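Exported protein (Bacteroides fragilis, PDB 4I17) is of unknown function but is built of tetratricopeptide (TPR) repeats, a helical scaffold that in other proteins commonly mediates protein-protein binding. Local coordinates at residues T5-L10 / K35-Q40; K11-D16 / F27-E32; A78-S83 / A110-L115; K114-Y119 / A143-S148. All blocks are in the same frame, centred on the assembly; numbering follows the deposited sequence.

Contact 1 (T5-L10 / K35-Q40); sequences TDPNQL and KLTNNQ
Pro7 and Leu10 meet Leu36 and Thr37 where the first two helices of this TPR protein, 7-19 and 23-36, form an antiparallel hairpin: the start of one lies beside the end of the other. The CA atoms of Pro7 and Leu36 are 6.6 Å apart, and no hydrogen bond crosses between 5-10 and 35-40; the contact is mainly apolar, made by van der Waals packing. It buries a modest 154 Å² and lies near the surface.

Two pairs carry it. The proline ring and the methyl of Thr37 slide past each other in opposite directions, with Pro7 CB 3.6 Å from Thr37 CG2 and Pro7 CG slightly farther off. Beside it, the buried Leu10 meets the exposed Leu36 by one methyl each and their side chains cross at about a right angle; Leu10 CD1 lies 3.7 Å from Leu36 CD1. The backbone oxygen Thr5 O adds a looser touch on the same Leu36 methyl.

Backbone and hydroxyl bonds are made along each chain end. Asp6 holds the N-cap position of helix 7-19, and Leu10 N bonds to Asp6 O at 3.0 Å, closing the first turn on which Pro7 and Leu10 sit. With chi1 at 59°, Thr37 turns its methyl to the proline while its hydroxyl turns back to the end of helix 23-36, where Thr37 OG1 is hydrogen-bonded to Tyr33 O.

Contact 2 (K11-D16 / F27-E32); sequences KNEGND and FEKYSE
Gly14 lies against Lys29 and Tyr30 at the close approach of helices 7-19 and 23-36, an antiparallel helix pair of the kind TPR arrays are built from. The axes of the two short segments come within 7.8 Å at an angle of 153°, and the CA atoms of Gly14 and Lys29 are 4.9 Å apart.

Van der Waals packing centres on the glycine, whose bare CA lets Lys29 CB and the tyrosine ring come this near. Lys29 CB rests 3.6 Å from Gly14 N, and Gly14 CA makes an off-centre CH-pi contact with the Tyr30 ring, 4.2 Å from its centroid. The ring lies obliquely over the glycine, with Gly14 CA 29° off its normal.

Hydrogen bonding fixes the far end of that ring. Tyr30 OH donates to Asn15 OD1 at 2.7 Å, meeting a lone pair in the carbonyl plane; amide and ring planes are 66° apart.

Charge pairing occupies the other flank. Bent at chi2 (-67°), the lysine chain passes beside Glu13 CB before Lys29 NZ reaches Glu13 OE1 at 3.0 Å, approaching from above the carboxylate plane. In the conformer described, Glu28 may add a long, weak ion pair. Paired with Glu13, Lys29 would be expected to stay charged, while the neutral tyrosine-asparagine bond satisfies a phenol hydroxyl within the hairpin.

Contact 3 (A78-S83 / A110-L115); sequences AYIGKS and ATIEKL
Ile80 packs its side chain against Thr111, Ile112 and Leu115, and nearly all of the contact passes through its branches. The terminal methyl Ile80 CD1 meets Thr111 CG2 at 3.7 Å, with the two side chains at about a right angle. Further back, Ile80 CG1 lies 3.7 Å from Ile112 CG1, and this pair crosses at a slant. Leu115 comes from one turn later in its helix: its CD1 methyl is 3.9 Å from Ile80 CG1 and only slightly farther from Ile80 CG2, again with the side chains nearly perpendicular. Tyr79 contributes less, since only its CB approaches Ile112 CD1, at 4.4 Å, while its ring leads away.

The backbones stand well apart. The axes of the short segments approach to 10.5 Å at an angle of 31°, and the nearest CA atoms, those of Ile80 and Ile112, are 6.7 Å from each other; side chains therefore bridge the gap without any hydrogen bond across it. Such near-parallel alignment, with helix 92-105 intervening in sequence, is consistent with the stacking of alternate helices in a TPR array.

That intervening helix also supports the apolar cluster, for Ile103 touches Ile112 and Ala105 touches Tyr79. Behind Tyr79, Ile69 of helix 58-70 lines the side chain. At the start of helix 110-129, Asn109 OD1 accepts a hydrogen bond from Ile112 N. Within 78-83, in the conformer described, Ser83 OG bonds back to Ile80 O at 2.7 Å, the donor tilted 24° from the carbonyl plane, while the Ser83 side chain touches Tyr95 and Leu99.

Contact 4 (K114-Y119 / A143-S148); sequences KLYAIY and ATDVTS. With SO4 (sulfate ion), chain D.
With chi1 at -179°, Tyr116 carries its ring out from helix 110-129 toward Asp145, whose own chi1 of -57° places the carboxylate within reach of the phenol. Tyr116 OH and Asp145 OD2 are 3.0 Å apart and probably hydrogen-bonded. The oxygen lies at the ring edge, near its plane, and the planes of ring and carboxylate are 40° apart. His142 ND1 makes a weak hydrogen bond to the same carboxylate oxygen.

Nearer the helix backbone the contact is apolar. Val146 slides past the tyrosine in the opposite direction, its CG1 methyl 3.8 Å from Tyr116 CD2, and the same methyl lies 4.0 Å from Ala117 CB. Ala143 CB approaches the backbone at Ala117 O, 4.1 Å away. Small side chains let the two backbones come close here: the CA atoms of Ala117 and Ala143 are 4.7 Å apart.

In the TPR fold the segment 143-148 is the turn that leaves helix 133-143 and leads into helix 149-174, and here it lies across the side of helix 110-129. Trp151 of the next helix touches both Ala117 and Val146, while Tyr120 stacks edge-to-face on Tyr116.

At the end of the turn Ser148 is the N-cap of helix 149-174, its OG bonded to Trp151 N. A sulfate ion, probably from the crystallisation liquor, sits at this helix start, with Ser148 OG donating to sulfate O1 at 2.9 Å and Lys149 N bonding to the ion as well.

How the contacts relate
From the N terminus, helices 7-19 and 23-36 form the first hairpin. Contact 2 closes its inner loop near the middle and contact 1, which encloses it along the chain, closes the outer one at the open end; their centres are 9 Å apart, and Leu10 packs on Lys29 and Glu32 between them. Contact 3 follows in series, about 12 Å from contact 2 at the nearest atoms, and joins helix 75-88 to helix 110-129, with helix 92-105 between them in sequence. Contact 4 begins where contact 3 ends, sharing Lys114 and Leu115, and ties helix 110-129 to the turn before helix 149-174. Glu113 joins these two through probable hydrogen bonds to Thr147 and Ser148.

Contact 1 (T5-L10 / K35-Q40)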
loop_
_atom_site.group_PDB
_atom_site.type_symbol
_atom_site.label_atom_id
_atom_site.label_comp_id
_atom_site.label_asym_id
_atom_site.label_seq_id
_atom_site.Cartn_x
_atom_site.Cartn_y
_atom_site.Cartn_z
ATOM N N THR A 5 -28.472 31.559 -7.552
ATOM C CA THR A 5 -27.997 31.489 -8.943
ATOM C C THR A 5 -26.531 31.925 -9.067
ATOM O O THR A 5 -25.778 31.340 -9.852
ATOM C CB THR A 5 -28.874 32.401 -9.839
ATOM O OG1 THR A 5 -30.252 32.282 -9.476
ATOM C CG2 THR A 5 -28.680 32.127 -11.332
ATOM N N ASP A 6 -26.154 32.991 -8.336
ATOM C CA ASP A 6 -24.818 33.591 -8.325
ATOM C C ASP A 6 -23.781 32.546 -7.849
ATOM O O ASP A 6 -23.913 32.078 -6.719
ATOM C CB ASP A 6 -24.837 34.841 -7.413
ATOM C CG ASP A 6 -23.495 35.496 -7.142
ATOM O OD1 ASP A 6 -22.625 35.469 -8.042
ATOM O OD2 ASP A 6 -23.329 36.076 -6.051
ATOM N N PRO A 7 -22.772 32.151 -8.675
ATOM C CA PRO A 7 -21.804 31.135 -8.223
ATOM C C PRO A 7 -21.075 31.516 -6.945
ATOM O O PRO A 7 -20.874 30.650 -6.092
ATOM C CB PRO A 7 -20.810 31.048 -9.383
ATOM C CG PRO A 7 -21.555 31.496 -10.553
ATOM C CD PRO A 7 -22.475 32.572 -10.058
ATOM N N ASN A 8 -20.671 32.797 -6.797
ATOM C CA ASN A 8 -19.971 33.223 -5.582
ATOM C C ASN A 8 -20.850 33.027 -4.354
ATOM O O ASN A 8 -20.339 32.671 -3.290
ATOM C CB ASN A 8 -19.498 34.667 -5.661
ATOM C CG ASN A 8 -18.428 34.955 -4.638
ATOM O OD1 ASN A 8 -18.693 35.540 -3.585
ATOM N ND2 ASN A 8 -17.214 34.466 -4.878
ATOM N N GLN A 9 -22.166 33.251 -4.505
ATOM C CA GLN A 9 -23.133 33.032 -3.434
ATOM C C GLN A 9 -23.189 31.538 -3.108
ATOM O O GLN A 9 -23.224 31.179 -1.929
ATOM C CB GLN A 9 -24.501 33.537 -3.846
ATOM C CG GLN A 9 -25.522 33.553 -2.713
ATOM C CD GLN A 9 -26.778 34.285 -3.106
ATOM O OE1 GLN A 9 -26.761 35.213 -3.926
ATOM N NE2 GLN A 9 -27.895 33.893 -2.509
ATOM N N LEU A 10 -23.174 30.663 -4.151
ATOM C CA LEU A 10 -23.188 29.199 -3.898
ATOM C C LEU A 10 -21.960 28.769 -3.139
ATOM O O LEU A 10 -22.074 27.983 -2.203
ATOM C CB LEU A 10 -23.292 28.396 -5.187
ATOM C CG LEU A 10 -24.599 28.524 -5.954
ATOM C CD1 LEU A 10 -24.424 28.004 -7.363
ATOM C CD2 LEU A 10 -25.739 27.773 -5.255
ATOM N N LYS A 35 -19.762 23.227 -11.200
ATOM C CA LYS A 35 -20.421 23.030 -12.501
ATOM C C LYS A 35 -20.578 24.376 -13.255
ATOM O O LYS A 35 -20.296 24.449 -14.443
ATOM C CB LYS A 35 -21.795 22.389 -12.286
ATOM C CG LYS A 35 -22.595 22.113 -13.554
ATOM C CD LYS A 35 -24.024 21.736 -13.192
ATOM C CE LYS A 35 -24.794 21.146 -14.346
ATOM N NZ LYS A 35 -26.209 20.861 -13.970
ATOM N N LEU A 36 -20.980 25.434 -12.555
ATOM C CA LEU A 36 -21.232 26.734 -13.159
ATOM C C LEU A 36 -19.978 27.595 -13.426
ATOM O O LEU A 36 -20.085 28.608 -14.135
ATOM C CB LEU A 36 -22.209 27.511 -12.275
ATOM C CG LEU A 36 -23.608 26.884 -12.089
ATOM C CD1 LEU A 36 -24.400 27.624 -11.014
ATOM C CD2 LEU A 36 -24.401 26.885 -13.408
ATOM N N THR A 37 -18.813 27.192 -12.908
ATOM C CA THR A 37 -17.547 27.933 -13.050
ATOM C C THR A 37 -16.454 27.094 -13.726
ATOM O O THR A 37 -15.259 27.308 -13.486
ATOM C CB THR A 37 -17.078 28.410 -11.685
ATOM O OG1 THR A 37 -16.915 27.252 -10.864
ATOM C CG2 THR A 37 -18.050 29.404 -11.044
ATOM N N ASN A 38 -16.867 26.124 -14.543
ATOM C CA ASN A 38 -15.993 25.252 -15.337
ATOM C C ASN A 38 -14.958 24.482 -14.493
ATOM O O ASN A 38 -13.882 24.168 -14.996
ATOM C CB ASN A 38 -15.302 26.065 -16.468
ATOM C CG ASN A 38 -16.216 26.419 -17.630
ATOM O OD1 ASN A 38 -17.112 25.650 -18.018
ATOM N ND2 ASN A 38 -15.999 27.587 -18.235
ATOM N N ASN A 39 -15.301 24.133 -13.226
ATOM C CA ASN A 39 -14.438 23.313 -12.353
ATOM C C ASN A 39 -13.033 23.880 -12.218
ATOM O O ASN A 39 -12.062 23.139 -12.336
ATOM C CB ASN A 39 -14.347 21.882 -12.915
ATOM C CG ASN A 39 -15.669 21.188 -12.965
ATOM O OD1 ASN A 39 -16.452 21.235 -12.016
ATOM N ND2 ASN A 39 -15.927 20.502 -14.059
ATOM N N GLN A 40 -12.918 25.172 -11.977
ATOM C CA GLN A 40 -11.606 25.825 -11.934
ATOM C C GLN A 40 -11.041 25.990 -10.515
ATOM O O GLN A 40 -9.825 26.077 -10.349
ATOM C CB GLN A 40 -11.695 27.198 -12.617
ATOM C CG GLN A 40 -11.934 27.116 -14.127
ATOM C CD GLN A 40 -10.762 26.501 -14.872
ATOM O OE1 GLN A 40 -10.812 25.345 -15.317
ATOM N NE2 GLN A 40 -9.677 27.257 -15.001
#

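Contact 2 (K11-D16 / F27-E32)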
loop_
_atom_site.group_PDB
_atom_site.type_symbol
_atom_site.label_atom_id
_atom_site.label_comp_id
_atom_site.label_asym_id
_atom_site.label_seq_id
_atom_site.Cartn_x
_atom_site.Cartn_y
_atom_site.Cartn_z
ATOM N N LYS A 11 -20.780 29.285 -3.512
ATOM C CA LYS A 11 -19.561 28.913 -2.780
ATOM C C LYS A 11 -19.635 29.394 -1.308
ATOM O O LYS A 11 -19.240 28.655 -0.411
ATOM C CB LYS A 11 -18.336 29.495 -3.475
ATOM C CG LYS A 11 -17.013 29.151 -2.782
ATOM C CD LYS A 11 -15.896 29.891 -3.438
ATOM C CE LYS A 11 -14.573 29.630 -2.770
ATOM N NZ LYS A 11 -13.536 30.601 -3.231
ATOM N N ASN A 12 -20.149 30.610 -1.064
ATOM C CA ASN A 12 -20.277 31.145 0.304
ATOM C C ASN A 12 -21.257 30.302 1.112
ATOM O O ASN A 12 -20.989 30.035 2.296
ATOM C CB ASN A 12 -20.719 32.629 0.305
ATOM C CG ASN A 12 -19.632 33.563 -0.155
ATOM O OD1 ASN A 12 -18.441 33.283 -0.025
ATOM N ND2 ASN A 12 -20.017 34.717 -0.681
ATOM N N GLU A 13 -22.383 29.884 0.486
ATOM C CA GLU A 13 -23.383 29.001 1.125
ATOM C C GLU A 13 -22.747 27.641 1.461
ATOM O O GLU A 13 -23.033 27.097 2.523
ATOM C CB GLU A 13 -24.623 28.797 0.237
ATOM C CG GLU A 13 -25.492 30.047 0.186
ATOM C CD GLU A 13 -26.637 30.107 -0.810
ATOM O OE1 GLU A 13 -26.760 29.194 -1.660
ATOM O OE2 GLU A 13 -27.398 31.100 -0.756
ATOM N N GLY A 14 -21.933 27.093 0.544
ATOM C CA GLY A 14 -21.224 25.828 0.792
ATOM C C GLY A 14 -20.237 25.964 1.943
ATOM O O GLY A 14 -20.160 25.082 2.802
ATOM N N ASN A 15 -19.487 27.095 1.988
ATOM C CA ASN A 15 -18.558 27.380 3.098
ATOM C C ASN A 15 -19.310 27.444 4.418
ATOM O O ASN A 15 -18.832 26.894 5.420
ATOM C CB ASN A 15 -17.805 28.684 2.877
ATOM C CG ASN A 15 -16.815 28.665 1.731
ATOM O OD1 ASN A 15 -16.364 27.619 1.275
ATOM N ND2 ASN A 15 -16.445 29.852 1.275
ATOM N N ASP A 16 -20.472 28.131 4.443
ATOM C CA ASP A 16 -21.283 28.233 5.671
ATOM C C ASP A 16 -21.735 26.850 6.140
ATOM O O ASP A 16 -21.659 26.540 7.335
ATOM C CB ASP A 16 -22.516 29.134 5.440
ATOM C CG ASP A 16 -22.180 30.608 5.260
ATOM O OD1 ASP A 16 -21.050 31.009 5.613
ATOM O OD2 ASP A 16 -23.059 31.366 4.774
ATOM N N PHE A 27 -21.818 19.791 -0.053
ATOM C CA PHE A 27 -21.622 19.075 -1.323
ATOM C C PHE A 27 -22.575 19.654 -2.386
ATOM O O PHE A 27 -22.118 19.923 -3.483
ATOM C CB PHE A 27 -21.824 17.554 -1.155
ATOM C CG PHE A 27 -21.855 16.845 -2.484
ATOM C CD1 PHE A 27 -20.675 16.560 -3.165
ATOM C CD2 PHE A 27 -23.061 16.531 -3.091
ATOM C CE1 PHE A 27 -20.706 15.966 -4.428
ATOM C CE2 PHE A 27 -23.088 15.945 -4.360
ATOM C CZ PHE A 27 -21.909 15.671 -5.013
ATOM N N GLU A 28 -23.859 19.817 -2.067
ATOM C CA GLU A 28 -24.887 20.365 -2.969
ATOM C C GLU A 28 -24.438 21.738 -3.536
ATOM O O GLU A 28 -24.477 21.968 -4.740
ATOM C CB GLU A 28 -26.217 20.511 -2.187
ATOM C CG GLU A 28 -27.379 21.133 -2.953
ATOM C CD GLU A 28 -28.252 22.106 -2.170
ATOM O OE1 GLU A 28 -28.355 21.972 -0.927
ATOM O OE2 GLU A 28 -28.845 23.005 -2.809
ATOM N N LYS A 29 -24.019 22.642 -2.646
ATOM C CA LYS A 29 -23.643 24.008 -3.029
ATOM C C LYS A 29 -22.327 24.040 -3.804
ATOM O O LYS A 29 -22.246 24.709 -4.834
ATOM C CB LYS A 29 -23.536 24.895 -1.788
ATOM C CG LYS A 29 -24.843 25.024 -1.012
ATOM C CD LYS A 29 -25.890 25.782 -1.800
ATOM C CE LYS A 29 -27.215 25.801 -1.053
ATOM N NZ LYS A 29 -28.245 26.565 -1.814
ATOM N N TYR A 30 -21.311 23.295 -3.335
ATOM C CA TYR A 30 -20.023 23.282 -4.024
ATOM C C TYR A 30 -20.144 22.622 -5.383
ATOM O O TYR A 30 -19.495 23.073 -6.321
ATOM C CB TYR A 30 -18.965 22.530 -3.212
ATOM C CG TYR A 30 -18.469 23.189 -1.945
ATOM C CD1 TYR A 30 -18.421 24.573 -1.824
ATOM C CD2 TYR A 30 -17.977 22.423 -0.891
ATOM C CE1 TYR A 30 -17.865 25.180 -0.698
ATOM C CE2 TYR A 30 -17.440 23.019 0.247
ATOM C CZ TYR A 30 -17.413 24.390 0.351
ATOM O OH TYR A 30 -16.856 24.954 1.460
ATOM N N SER A 31 -20.872 21.490 -5.481
ATOM C CA SER A 31 -20.957 20.807 -6.785
ATOM C C SER A 31 -21.628 21.709 -7.827
ATOM O O SER A 31 -21.154 21.773 -8.955
ATOM C CB SER A 31 -21.684 19.472 -6.689
ATOM O OG SER A 31 -22.984 19.662 -6.168
ATOM N N GLU A 32 -22.650 22.467 -7.419
ATOM C CA GLU A 32 -23.334 23.400 -8.323
ATOM C C GLU A 32 -22.403 24.550 -8.688
ATOM O O GLU A 32 -22.316 24.910 -9.851
ATOM C CB GLU A 32 -24.633 23.927 -7.687
ATOM C CG GLU A 32 -25.514 24.702 -8.666
ATOM C CD GLU A 32 -25.997 23.988 -9.923
ATOM O OE1 GLU A 32 -26.173 22.747 -9.890
ATOM O OE2 GLU A 32 -26.239 24.686 -10.934
#

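Contact 3 (A78-S83 / A110-L115)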
loop_
_atom_site.group_PDB
_atom_site.type_symbol
_atom_site.label_atom_id
_atom_site.label_comp_id
_atom_site.label_asym_id
_atom_site.label_seq_id
_atom_site.Cartn_x
_atom_site.Cartn_y
_atom_site.Cartn_z
ATOM N N ALA A 78 -5.083 14.935 -2.217
ATOM C CA ALA A 78 -6.049 14.639 -3.293
ATOM C C ALA A 78 -5.921 13.172 -3.743
ATOM O O ALA A 78 -6.938 12.515 -3.945
ATOM C CB ALA A 78 -5.838 15.578 -4.476
ATOM N N TYR A 79 -4.686 12.640 -3.870
ATOM C CA TYR A 79 -4.522 11.209 -4.210
ATOM C C TYR A 79 -5.021 10.312 -3.081
ATOM O O TYR A 79 -5.619 9.286 -3.366
ATOM C CB TYR A 79 -3.060 10.851 -4.500
ATOM C CG TYR A 79 -2.656 11.176 -5.920
ATOM C CD1 TYR A 79 -3.107 10.404 -6.991
ATOM C CD2 TYR A 79 -1.846 12.268 -6.199
ATOM C CE1 TYR A 79 -2.745 10.707 -8.304
ATOM C CE2 TYR A 79 -1.453 12.565 -7.506
ATOM C CZ TYR A 79 -1.911 11.784 -8.554
ATOM O OH TYR A 79 -1.530 12.077 -9.835
ATOM N N ILE A 80 -4.767 10.687 -1.807
ATOM C CA ILE A 80 -5.198 9.896 -0.645
ATOM C C ILE A 80 -6.714 9.877 -0.611
ATOM O O ILE A 80 -7.311 8.817 -0.422
ATOM C CB ILE A 80 -4.578 10.416 0.675
ATOM C CG1 ILE A 80 -3.070 10.129 0.715
ATOM C CG2 ILE A 80 -5.299 9.835 1.929
ATOM C CD1 ILE A 80 -2.305 11.012 1.725
ATOM N N GLY A 81 -7.319 11.043 -0.858
ATOM C CA GLY A 81 -8.769 11.172 -0.910
ATOM C C GLY A 81 -9.392 10.313 -1.993
ATOM O O GLY A 81 -10.391 9.646 -1.750
ATOM N N LYS A 82 -8.823 10.349 -3.195
ATOM C CA LYS A 82 -9.317 9.555 -4.311
ATOM C C LYS A 82 -9.179 8.067 -3.985
ATOM O O LYS A 82 -10.130 7.312 -4.209
ATOM C CB LYS A 82 -8.556 9.895 -5.598
ATOM C CG LYS A 82 -9.208 9.279 -6.816
ATOM C CD LYS A 82 -8.515 9.728 -8.082
ATOM C CE LYS A 82 -9.094 9.019 -9.269
ATOM N NZ LYS A 82 -8.238 9.217 -10.463
ATOM N N SER A 83 -8.011 7.654 -3.436
ATOM C CA SER A 83 -7.793 6.247 -3.063
ATOM C C SER A 83 -8.822 5.818 -2.018
ATOM O O SER A 83 -9.408 4.743 -2.145
ATOM C CB SER A 83 -6.373 6.032 -2.536
ATOM O OG SER A 83 -6.219 6.454 -1.190
ATOM N N ALA A 110 5.322 10.859 3.172
ATOM C CA ALA A 110 5.165 9.902 4.274
ATOM C C ALA A 110 3.810 9.174 4.273
ATOM O O ALA A 110 3.809 7.944 4.288
ATOM C CB ALA A 110 5.370 10.591 5.618
ATOM N N THR A 111 2.673 9.902 4.245
ATOM C CA THR A 111 1.358 9.262 4.347
ATOM C C THR A 111 1.070 8.357 3.107
ATOM O O THR A 111 0.646 7.225 3.320
ATOM C CB THR A 111 0.254 10.283 4.664
ATOM O OG1 THR A 111 0.630 10.961 5.879
ATOM C CG2 THR A 111 -1.090 9.620 4.906
ATOM N N ILE A 112 1.351 8.806 1.858
ATOM C CA ILE A 112 1.124 7.955 0.667
ATOM C C ILE A 112 2.023 6.703 0.739
ATOM O O ILE A 112 1.535 5.595 0.474
ATOM C CB ILE A 112 1.305 8.695 -0.677
ATOM C CG1 ILE A 112 0.291 9.839 -0.825
ATOM C CG2 ILE A 112 1.151 7.714 -1.871
ATOM C CD1 ILE A 112 0.569 10.720 -2.006
ATOM N N GLU A 113 3.318 6.861 1.111
ATOM C CA GLU A 113 4.198 5.686 1.217
ATOM C C GLU A 113 3.678 4.716 2.254
ATOM O O GLU A 113 3.738 3.518 1.990
ATOM C CB GLU A 113 5.657 6.039 1.532
ATOM C CG GLU A 113 6.422 6.615 0.356
ATOM C CD GLU A 113 7.938 6.589 0.466
ATOM O OE1 GLU A 113 8.477 6.224 1.540
ATOM O OE2 GLU A 113 8.592 6.912 -0.551
ATOM N N LYS A 114 3.151 5.212 3.410
ATOM C CA LYS A 114 2.627 4.320 4.446
ATOM C C LYS A 114 1.460 3.517 3.902
ATOM O O LYS A 114 1.467 2.314 4.041
ATOM C CB LYS A 114 2.206 5.073 5.719
ATOM C CG LYS A 114 3.371 5.560 6.575
ATOM C CD LYS A 114 2.863 6.390 7.759
ATOM C CE LYS A 114 3.965 6.825 8.700
ATOM N NZ LYS A 114 4.856 7.852 8.096
ATOM N N LEU A 115 0.478 4.171 3.244
ATOM C CA LEU A 115 -0.686 3.457 2.698
ATOM C C LEU A 115 -0.304 2.425 1.627
ATOM O O LEU A 115 -0.847 1.308 1.611
ATOM C CB LEU A 115 -1.681 4.459 2.121
ATOM C CG LEU A 115 -2.209 5.464 3.146
ATOM C CD1 LEU A 115 -2.915 6.637 2.455
ATOM C CD2 LEU A 115 -3.102 4.782 4.172
#

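Contact 4 (K114-Y119 / A143-S148)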
loop_
_atom_site.group_PDB
_atom_site.type_symbol
_atom_site.label_atom_id
_atom_site.label_comp_id
_atom_site.label_asym_id
_atom_site.label_seq_id
_atom_site.Cartn_x
_atom_site.Cartn_y
_atom_site.Cartn_z
ATOM N N LYS A 114 3.151 5.212 3.410
ATOM C CA LYS A 114 2.627 4.320 4.446
ATOM C C LYS A 114 1.460 3.517 3.902
ATOM O O LYS A 114 1.467 2.314 4.041
ATOM C CB LYS A 114 2.206 5.073 5.719
ATOM C CG LYS A 114 3.371 5.560 6.575
ATOM C CD LYS A 114 2.863 6.390 7.759
ATOM C CE LYS A 114 3.965 6.825 8.700
ATOM N NZ LYS A 114 4.856 7.852 8.096
ATOM N N LEU A 115 0.478 4.171 3.244
ATOM C CA LEU A 115 -0.686 3.457 2.698
ATOM C C LEU A 115 -0.304 2.425 1.627
ATOM O O LEU A 115 -0.847 1.308 1.611
ATOM C CB LEU A 115 -1.681 4.459 2.121
ATOM C CG LEU A 115 -2.209 5.464 3.146
ATOM C CD1 LEU A 115 -2.915 6.637 2.455
ATOM C CD2 LEU A 115 -3.102 4.782 4.172
ATOM N N TYR A 116 0.609 2.802 0.745
ATOM C CA TYR A 116 1.092 1.932 -0.328
ATOM C C TYR A 116 1.757 0.686 0.267
ATOM O O TYR A 116 1.458 -0.448 -0.108
ATOM C CB TYR A 116 2.112 2.717 -1.177
ATOM C CG TYR A 116 2.682 1.950 -2.347
ATOM C CD1 TYR A 116 2.066 1.985 -3.596
ATOM C CD2 TYR A 116 3.852 1.200 -2.213
ATOM C CE1 TYR A 116 2.604 1.294 -4.682
ATOM C CE2 TYR A 116 4.364 0.462 -3.282
ATOM C CZ TYR A 116 3.758 0.550 -4.523
ATOM O OH TYR A 116 4.273 -0.140 -5.589
ATOM N N ALA A 117 2.703 0.918 1.168
ATOM C CA ALA A 117 3.436 -0.179 1.771
ATOM C C ALA A 117 2.502 -1.041 2.621
ATOM O O ALA A 117 2.643 -2.254 2.575
ATOM C CB ALA A 117 4.579 0.360 2.605
ATOM N N ILE A 118 1.552 -0.448 3.381
ATOM C CA ILE A 118 0.658 -1.271 4.228
ATOM C C ILE A 118 -0.179 -2.191 3.330
ATOM O O ILE A 118 -0.379 -3.366 3.659
ATOM C CB ILE A 118 -0.202 -0.373 5.167
ATOM C CG1 ILE A 118 0.707 0.126 6.313
ATOM C CG2 ILE A 118 -1.446 -1.124 5.738
ATOM C CD1 ILE A 118 0.234 1.369 6.976
ATOM N N TYR A 119 -0.637 -1.668 2.201
ATOM C CA TYR A 119 -1.463 -2.462 1.285
ATOM C C TYR A 119 -0.725 -3.741 0.842
ATOM O O TYR A 119 -1.273 -4.856 0.900
ATOM C CB TYR A 119 -1.833 -1.623 0.055
ATOM C CG TYR A 119 -2.587 -2.438 -0.965
ATOM C CD1 TYR A 119 -3.966 -2.604 -0.870
ATOM C CD2 TYR A 119 -1.917 -3.097 -1.994
ATOM C CE1 TYR A 119 -4.662 -3.404 -1.782
ATOM C CE2 TYR A 119 -2.600 -3.898 -2.907
ATOM C CZ TYR A 119 -3.979 -4.022 -2.812
ATOM O OH TYR A 119 -4.669 -4.776 -3.722
ATOM N N ALA A 143 6.237 -3.769 -1.834
ATOM C CA ALA A 143 6.344 -2.891 -0.654
ATOM C C ALA A 143 7.778 -2.344 -0.504
ATOM O O ALA A 143 7.969 -1.398 0.236
ATOM C CB ALA A 143 5.918 -3.626 0.618
ATOM N N THR A 144 8.774 -2.920 -1.206
ATOM C CA THR A 144 10.162 -2.408 -1.156
ATOM C C THR A 144 10.326 -1.196 -2.095
ATOM O O THR A 144 11.379 -0.563 -2.043
ATOM C CB THR A 144 11.235 -3.499 -1.485
ATOM O OG1 THR A 144 11.201 -3.819 -2.877
ATOM C CG2 THR A 144 11.096 -4.768 -0.667
ATOM N N ASP A 145 9.295 -0.852 -2.932
ATOM C CA ASP A 145 9.312 0.295 -3.881
ATOM C C ASP A 145 9.237 1.669 -3.194
ATOM O O ASP A 145 9.371 2.696 -3.860
ATOM C CB ASP A 145 8.152 0.224 -4.896
ATOM C CG ASP A 145 8.057 -1.023 -5.758
ATOM O OD1 ASP A 145 9.084 -1.730 -5.905
ATOM O OD2 ASP A 145 6.954 -1.281 -6.309
ATOM N N VAL A 146 8.971 1.698 -1.894
ATOM C CA VAL A 146 8.915 2.942 -1.128
ATOM C C VAL A 146 10.359 3.443 -0.928
ATOM O O VAL A 146 11.295 2.637 -0.952
ATOM C CB VAL A 146 8.150 2.782 0.212
ATOM C CG1 VAL A 146 6.665 2.465 -0.019
ATOM C CG2 VAL A 146 8.795 1.733 1.104
ATOM N N THR A 147 10.536 4.747 -0.739
ATOM C CA THR A 147 11.874 5.316 -0.560
ATOM C C THR A 147 12.323 5.212 0.891
ATOM O O THR A 147 13.520 5.239 1.151
ATOM C CB THR A 147 11.923 6.790 -1.033
ATOM O OG1 THR A 147 11.116 7.583 -0.175
ATOM C CG2 THR A 147 11.477 6.960 -2.463
ATOM N N SER A 148 11.375 5.085 1.822
ATOM C CA SER A 148 11.627 4.983 3.258
ATOM C C SER A 148 12.461 3.742 3.568
ATOM O O SER A 148 12.030 2.638 3.220
ATOM C CB SER A 148 10.298 4.892 3.998
ATOM O OG SER A 148 10.493 4.473 5.337
HETATM S S SO4 D . 13.566 6.620 6.845
HETATM O O1 SO4 D . 12.140 6.286 6.858
HETATM O O2 SO4 D . 14.160 6.449 5.501
HETATM O O3 SO4 D . 13.714 8.016 7.268
HETATM O O4 SO4 D . 14.282 5.767 7.787
#